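Local structure of uncharacterized protein (Capnocytophaga ochracea, 4W9R) at residues B[69-74]-B[101-106]; B[129-134]-B[150-155]. The protein is of unknown function but carries an alpha/beta-hydrolase-fold domain, probably that of an esterase, followed by a C-terminal region made of helices. All blocks are in the same frame, centred on the assembly; numbering follows the deposited sequence.

Contact 1 (B[69-74]-B[101-106]); sequences VGVYEP and AELVPY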
loop_
_atom_site.group_PDB
_atom_site.type_symbol
_atom_site.label_atom_id
_atom_site.label_comp_id
_atom_site.label_asym_id
_atom_site.label_seq_id
_atom_site.Cartn_x
_atom_site.Cartn_y
_atom_site.Cartn_z
ATOM N N VAL B 69 -8.774 12.209 -8.477
ATOM C CA VAL B 69 -10.226 12.318 -8.511
ATOM C C VAL B 69 -10.871 10.939 -8.488
ATOM O O VAL B 69 -10.729 10.164 -9.432
ATOM C CB VAL B 69 -10.705 13.080 -9.760
ATOM C CG1 VAL B 69 -12.225 13.091 -9.825
ATOM C CG2 VAL B 69 -10.155 14.496 -9.758
ATOM N N GLY B 70 -11.563 10.625 -7.398
ATOM C CA GLY B 70 -12.260 9.358 -7.298
ATOM C C GLY B 70 -13.721 9.404 -7.706
ATOM O O GLY B 70 -14.381 10.436 -7.588
ATOM N N VAL B 71 -14.234 8.262 -8.152
ATOM C CA VAL B 71 -15.651 8.109 -8.458
ATOM C C VAL B 71 -16.244 7.096 -7.488
ATOM O O VAL B 71 -15.881 5.922 -7.512
ATOM C CB VAL B 71 -15.886 7.645 -9.909
ATOM C CG1 VAL B 71 -17.374 7.486 -10.184
ATOM C CG2 VAL B 71 -15.261 8.622 -10.888
ATOM N N TYR B 72 -17.148 7.551 -6.629
ATOM C CA TYR B 72 -17.622 6.717 -5.530
ATOM C C TYR B 72 -18.822 5.853 -5.893
ATOM O O TYR B 72 -19.852 6.352 -6.350
ATOM C CB TYR B 72 -17.960 7.588 -4.318
ATOM C CG TYR B 72 -16.741 8.125 -3.605
ATOM C CD1 TYR B 72 -16.177 9.340 -3.971
ATOM C CD2 TYR B 72 -16.149 7.411 -2.572
ATOM C CE1 TYR B 72 -15.060 9.832 -3.323
ATOM C CE2 TYR B 72 -15.033 7.896 -1.920
ATOM C CZ TYR B 72 -14.492 9.105 -2.298
ATOM O OH TYR B 72 -13.379 9.589 -1.649
ATOM N N GLU B 73 -18.659 4.550 -5.678
ATOM C CA GLU B 73 -19.724 3.558 -5.823
ATOM C C GLU B 73 -20.514 3.654 -7.125
ATOM O O GLU B 73 -21.698 3.988 -7.111
ATOM C CB GLU B 73 -20.687 3.655 -4.638
ATOM C CG GLU B 73 -20.093 3.169 -3.324
ATOM C CD GLU B 73 -21.087 3.208 -2.180
ATOM O OE1 GLU B 73 -21.858 4.186 -2.091
ATOM O OE2 GLU B 73 -21.100 2.256 -1.370
ATOM N N PRO B 74 -19.862 3.355 -8.257
ATOM C CA PRO B 74 -20.627 3.246 -9.500
ATOM C C PRO B 74 -21.454 1.965 -9.488
ATOM O O PRO B 74 -21.061 0.998 -8.837
ATOM C CB PRO B 74 -19.544 3.204 -10.578
ATOM C CG PRO B 74 -18.361 2.610 -9.886
ATOM C CD PRO B 74 -18.425 3.091 -8.463
ATOM N N ALA B 101 -15.519 12.276 -21.399
ATOM C CA ALA B 101 -16.066 13.492 -21.993
ATOM C C ALA B 101 -16.596 14.510 -20.986
ATOM O O ALA B 101 -16.870 15.654 -21.350
ATOM C CB ALA B 101 -17.168 13.124 -22.979
ATOM N N GLU B 102 -16.734 14.112 -19.727
ATOM C CA GLU B 102 -17.343 14.991 -18.733
ATOM C C GLU B 102 -16.441 15.244 -17.531
ATOM O O GLU B 102 -16.022 16.377 -17.290
ATOM C CB GLU B 102 -18.682 14.418 -18.263
ATOM C CG GLU B 102 -19.699 14.223 -19.374
ATOM C CD GLU B 102 -21.029 13.707 -18.861
ATOM O OE1 GLU B 102 -21.146 13.473 -17.641
ATOM O OE2 GLU B 102 -21.960 13.538 -19.677
ATOM N N LEU B 103 -16.159 14.186 -16.774
ATOM C CA LEU B 103 -15.398 14.300 -15.532
ATOM C C LEU B 103 -14.011 14.903 -15.737
ATOM O O LEU B 103 -13.663 15.898 -15.103
ATOM C CB LEU B 103 -15.266 12.930 -14.866
ATOM C CG LEU B 103 -14.551 12.928 -13.515
ATOM C CD1 LEU B 103 -15.276 13.830 -12.526
ATOM C CD2 LEU B 103 -14.438 11.517 -12.972
ATOM N N VAL B 104 -13.225 14.297 -16.623
ATOM C CA VAL B 104 -11.862 14.761 -16.873
ATOM C C VAL B 104 -11.797 16.203 -17.413
ATOM O O VAL B 104 -11.004 17.001 -16.911
ATOM C CB VAL B 104 -11.117 13.808 -17.838
ATOM C CG1 VAL B 104 -9.798 14.416 -18.287
ATOM C CG2 VAL B 104 -10.885 12.459 -17.171
ATOM N N PRO B 105 -12.623 16.553 -18.423
ATOM C CA PRO B 105 -12.576 17.957 -18.857
ATOM C C PRO B 105 -13.006 18.932 -17.763
ATOM O O PRO B 105 -12.512 20.060 -17.722
ATOM C CB PRO B 105 -13.558 17.997 -20.033
ATOM C CG PRO B 105 -13.603 16.598 -20.531
ATOM C CD PRO B 105 -13.498 15.752 -19.298
ATOM N N TYR B 106 -13.912 18.499 -16.892
ATOM C CA TYR B 106 -14.341 19.318 -15.763
ATOM C C TYR B 106 -13.175 19.619 -14.833
ATOM O O TYR B 106 -13.003 20.751 -14.384
ATOM C CB TYR B 106 -15.463 18.625 -14.992
ATOM C CG TYR B 106 -15.742 19.221 -13.631
ATOM C CD1 TYR B 106 -16.441 20.414 -13.502
ATOM C CD2 TYR B 106 -15.315 18.583 -12.471
ATOM C CE1 TYR B 106 -16.701 20.960 -12.256
ATOM C CE2 TYR B 106 -15.572 19.121 -11.222
ATOM C CZ TYR B 106 -16.265 20.308 -11.122
ATOM O OH TYR B 106 -16.520 20.843 -9.880
#

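Contact 2 (B[129-134]-B[150-155]); sequences ANYYML and VALPRM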
loop_
_atom_site.group_PDB
_atom_site.type_symbol
_atom_site.label_atom_id
_atom_site.label_comp_id
_atom_site.label_asym_id
_atom_site.label_seq_id
_atom_site.Cartn_x
_atom_site.Cartn_y
_atom_site.Cartn_z
ATOM N N ALA B 129 -11.565 -0.206 -17.859
ATOM C CA ALA B 129 -10.537 0.809 -18.049
ATOM C C ALA B 129 -9.632 0.495 -19.239
ATOM O O ALA B 129 -9.017 1.396 -19.809
ATOM C CB ALA B 129 -9.708 0.957 -16.783
ATOM N N ASN B 130 -9.550 -0.780 -19.607
ATOM C CA ASN B 130 -8.733 -1.194 -20.744
ATOM C C ASN B 130 -9.182 -0.548 -22.047
ATOM O O ASN B 130 -8.370 -0.275 -22.930
ATOM C CB ASN B 130 -8.761 -2.716 -20.902
ATOM C CG ASN B 130 -8.071 -3.437 -19.765
ATOM O OD1 ASN B 130 -7.133 -2.917 -19.162
ATOM N ND2 ASN B 130 -8.531 -4.647 -19.468
ATOM N N TYR B 131 -10.482 -0.294 -22.154
ATOM C CA TYR B 131 -11.077 0.155 -23.406
ATOM C C TYR B 131 -10.731 1.598 -23.764
ATOM O O TYR B 131 -11.060 2.066 -24.853
ATOM C CB TYR B 131 -12.593 -0.033 -23.354
ATOM C CG TYR B 131 -12.999 -1.476 -23.542
ATOM C CD1 TYR B 131 -12.963 -2.371 -22.482
ATOM C CD2 TYR B 131 -13.396 -1.948 -24.785
ATOM C CE1 TYR B 131 -13.323 -3.695 -22.652
ATOM C CE2 TYR B 131 -13.759 -3.268 -24.965
ATOM C CZ TYR B 131 -13.720 -4.138 -23.897
ATOM O OH TYR B 131 -14.080 -5.453 -24.076
ATOM N N TYR B 132 -10.066 2.301 -22.854
ATOM C CA TYR B 132 -9.585 3.644 -23.154
ATOM C C TYR B 132 -8.411 3.598 -24.135
ATOM O O TYR B 132 -8.054 4.611 -24.737
ATOM C CB TYR B 132 -9.194 4.376 -21.870
ATOM C CG TYR B 132 -10.388 4.736 -21.016
ATOM C CD1 TYR B 132 -11.276 5.722 -21.422
ATOM C CD2 TYR B 132 -10.634 4.088 -19.814
ATOM C CE1 TYR B 132 -12.374 6.054 -20.654
ATOM C CE2 TYR B 132 -11.732 4.416 -19.037
ATOM C CZ TYR B 132 -12.598 5.401 -19.465
ATOM O OH TYR B 132 -13.695 5.738 -18.706
HETATM N N MSE B 133 -7.823 2.415 -24.295
HETATM C CA MSE B 133 -6.778 2.190 -25.290
HETATM C C MSE B 133 -7.325 2.243 -26.713
HETATM O O MSE B 133 -6.589 2.504 -27.664
HETATM C CB MSE B 133 -6.103 0.835 -25.065
HETATM C CG MSE B 133 -5.069 0.810 -23.960
HETATM SE SE MSE B 133 -4.503 -1.019 -23.584
HETATM C CE MSE B 133 -4.320 -1.648 -25.413
ATOM N N LEU B 134 -8.621 1.980 -26.854
ATOM C CA LEU B 134 -9.244 1.870 -28.168
ATOM C C LEU B 134 -9.796 3.204 -28.666
ATOM O O LEU B 134 -10.419 3.264 -29.726
ATOM C CB LEU B 134 -10.359 0.822 -28.133
ATOM C CG LEU B 134 -9.971 -0.541 -27.551
ATOM C CD1 LEU B 134 -11.139 -1.511 -27.613
ATOM C CD2 LEU B 134 -8.756 -1.113 -28.264
ATOM N N VAL B 150 -12.049 -8.391 -13.993
ATOM C CA VAL B 150 -12.877 -9.492 -14.456
ATOM C C VAL B 150 -12.940 -9.357 -15.966
ATOM O O VAL B 150 -13.607 -8.462 -16.484
ATOM C CB VAL B 150 -14.292 -9.442 -13.855
ATOM C CG1 VAL B 150 -15.111 -10.637 -14.317
ATOM C CG2 VAL B 150 -14.224 -9.379 -12.334
ATOM N N ALA B 151 -12.269 -10.256 -16.677
ATOM C CA ALA B 151 -12.031 -10.010 -18.093
ATOM C C ALA B 151 -12.879 -10.845 -19.043
ATOM O O ALA B 151 -13.623 -11.736 -18.631
ATOM C CB ALA B 151 -10.556 -10.229 -18.403
ATOM N N LEU B 152 -12.729 -10.540 -20.327
ATOM C CA LEU B 152 -13.249 -11.361 -21.407
ATOM C C LEU B 152 -12.074 -11.858 -22.237
ATOM O O LEU B 152 -11.448 -11.074 -22.951
ATOM C CB LEU B 152 -14.229 -10.566 -22.270
ATOM C CG LEU B 152 -15.338 -9.836 -21.511
ATOM C CD1 LEU B 152 -16.199 -9.018 -22.460
ATOM C CD2 LEU B 152 -16.189 -10.824 -20.725
ATOM N N PRO B 153 -11.767 -13.158 -22.146
ATOM C CA PRO B 153 -10.630 -13.736 -22.870
ATOM C C PRO B 153 -10.673 -13.492 -24.380
ATOM O O PRO B 153 -9.621 -13.291 -24.985
ATOM C CB PRO B 153 -10.747 -15.229 -22.556
ATOM C CG PRO B 153 -11.391 -15.264 -21.211
ATOM C CD PRO B 153 -12.371 -14.122 -21.208
ATOM N N ARG B 154 -11.866 -13.489 -24.970
ATOM C CA ARG B 154 -11.999 -13.338 -26.419
ATOM C C ARG B 154 -11.602 -11.946 -26.913
ATOM O O ARG B 154 -11.329 -11.758 -28.097
ATOM C CB ARG B 154 -13.434 -13.646 -26.862
ATOM C CG ARG B 154 -14.493 -12.741 -26.247
ATOM C CD ARG B 154 -15.884 -13.080 -26.768
ATOM N NE ARG B 154 -16.173 -12.424 -28.040
ATOM C CZ ARG B 154 -17.000 -11.392 -28.176
ATOM N NH1 ARG B 154 -17.631 -10.902 -27.118
ATOM N NH2 ARG B 154 -17.204 -10.854 -29.372
HETATM N N MSE B 155 -11.566 -10.976 -26.006
HETATM C CA MSE B 155 -11.260 -9.599 -26.384
HETATM C C MSE B 155 -9.768 -9.299 -26.308
HETATM O O MSE B 155 -9.342 -8.178 -26.584
HETATM C CB MSE B 155 -12.030 -8.620 -25.497
HETATM C CG MSE B 155 -13.537 -8.748 -25.610
HETATM SE SE MSE B 155 -14.158 -8.537 -27.444
HETATM C CE MSE B 155 -13.494 -6.734 -27.781
#

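Contact 1 (B[69-74]-B[101-106])
In the sheet-and-helix packing of an alpha/beta-hydrolase fold, Leu-103 of helix 91-110 sets its CD1 against Val-69 and its CD2 against both Val-69 and Val-71 of strand 67-71. The two valines are alternate residues of the strand, so their side chains leave the same face of the sheet, toward the helix. Val-69 meets the leucine tip to tip, its CG1 lying 4.1 Å from Leu-103 CD1 and 4.2 Å from Leu-103 CD2. Val-71 instead passes alongside, running in the opposite direction, and its CG2 comes to 3.7 Å from Leu-103 CD2. With CG opposite the backbone N (chi1 -177°), Leu-103 is extended toward the strand, and CD2 sits between the two valines. The helix is kinked at Pro-105, whose N has no hydrogen to donate to the preceding turn. Around this leucine, Ile-107 and Phe-95 of the same helix touch Val-69 and Val-71, respectively. Backbone hydrogen bonds tie Val-69 to Ile-38 and Val-40, and Gly-70 to Gly-22. The contact buries 105 Å², and its closest approaches are all methyl to methyl; with no hydrogen bond across it, cohesion rests on shape and exclusion of water.

Contact 2 (B[129-134]-B[150-155])
Tyr-131 carries this contact by its hydroxyl end, which lies against Met-155 and Leu-152. The segment presenting it forms a short 3-10 turn at 131-133: the carbonyl of Ala-129 accepts a weak bond from the Tyr-132 N, and Asn-130 O receives the Met-133 N at 3.1 Å. Asn-130 turns its OD1 to the hydroxyl of Tyr-173. At Tyr-131, CG lies opposite the carbonyl carbon (chi1 -76°), and although CB does not aim at 150-155 the phenol reaches it. Its OH is 3.7 Å from Met-155 CG and 4.0 Å from Met-155 CE. The two side chains cross at about a right angle. Met-155, present as selenomethionine, is bent at both chi2 (-56°) and chi3 (-60°), which folds its terminal methyl back to an oblique position near the ring, with CE 4.5 Å from Tyr-131 CE2. Leu-152 CD1 touches the same hydroxyl more loosely, at 4.5 Å. In the alpha/beta-hydrolase fold, these are the loop after helix 123-128 and the one leading from strand 143-149 into helix 156-165. The polar need of the buried phenol is met by a hydrogen bond with Gly-86 O, and Phe-127 and Phe-159 meet its ring edge-to-face. Tyr-132 heads off at roughly a right angle to Tyr-131 and stacks on Phe-96 of helix 91-110; Leu-134 N bonds back to Tyr-131 O at 3.2 Å.

In the fold
Contact 1 closes before contact 2 opens along the chain, and both fall within the putative esterase region. Their centres are 20 Å apart and their nearest atoms about 7 Å, without touching. Helix 91-110 relates them: residues 101-106 pack on strand 67-71, while Val-99 and Ser-100 of the same helix meet Tyr-132. Strands 67-71 and 143-149 belong to one mixed sheet, separated in it by strands 35-40 and 116-122. Contact 1 therefore joins sheet to helix, whereas contact 2 joins loops flanking strand 143-149; by lying against both strand 67-71 and the 129-134 turn, helix 91-110 connects these two regions of one alpha/beta-hydrolase-fold domain.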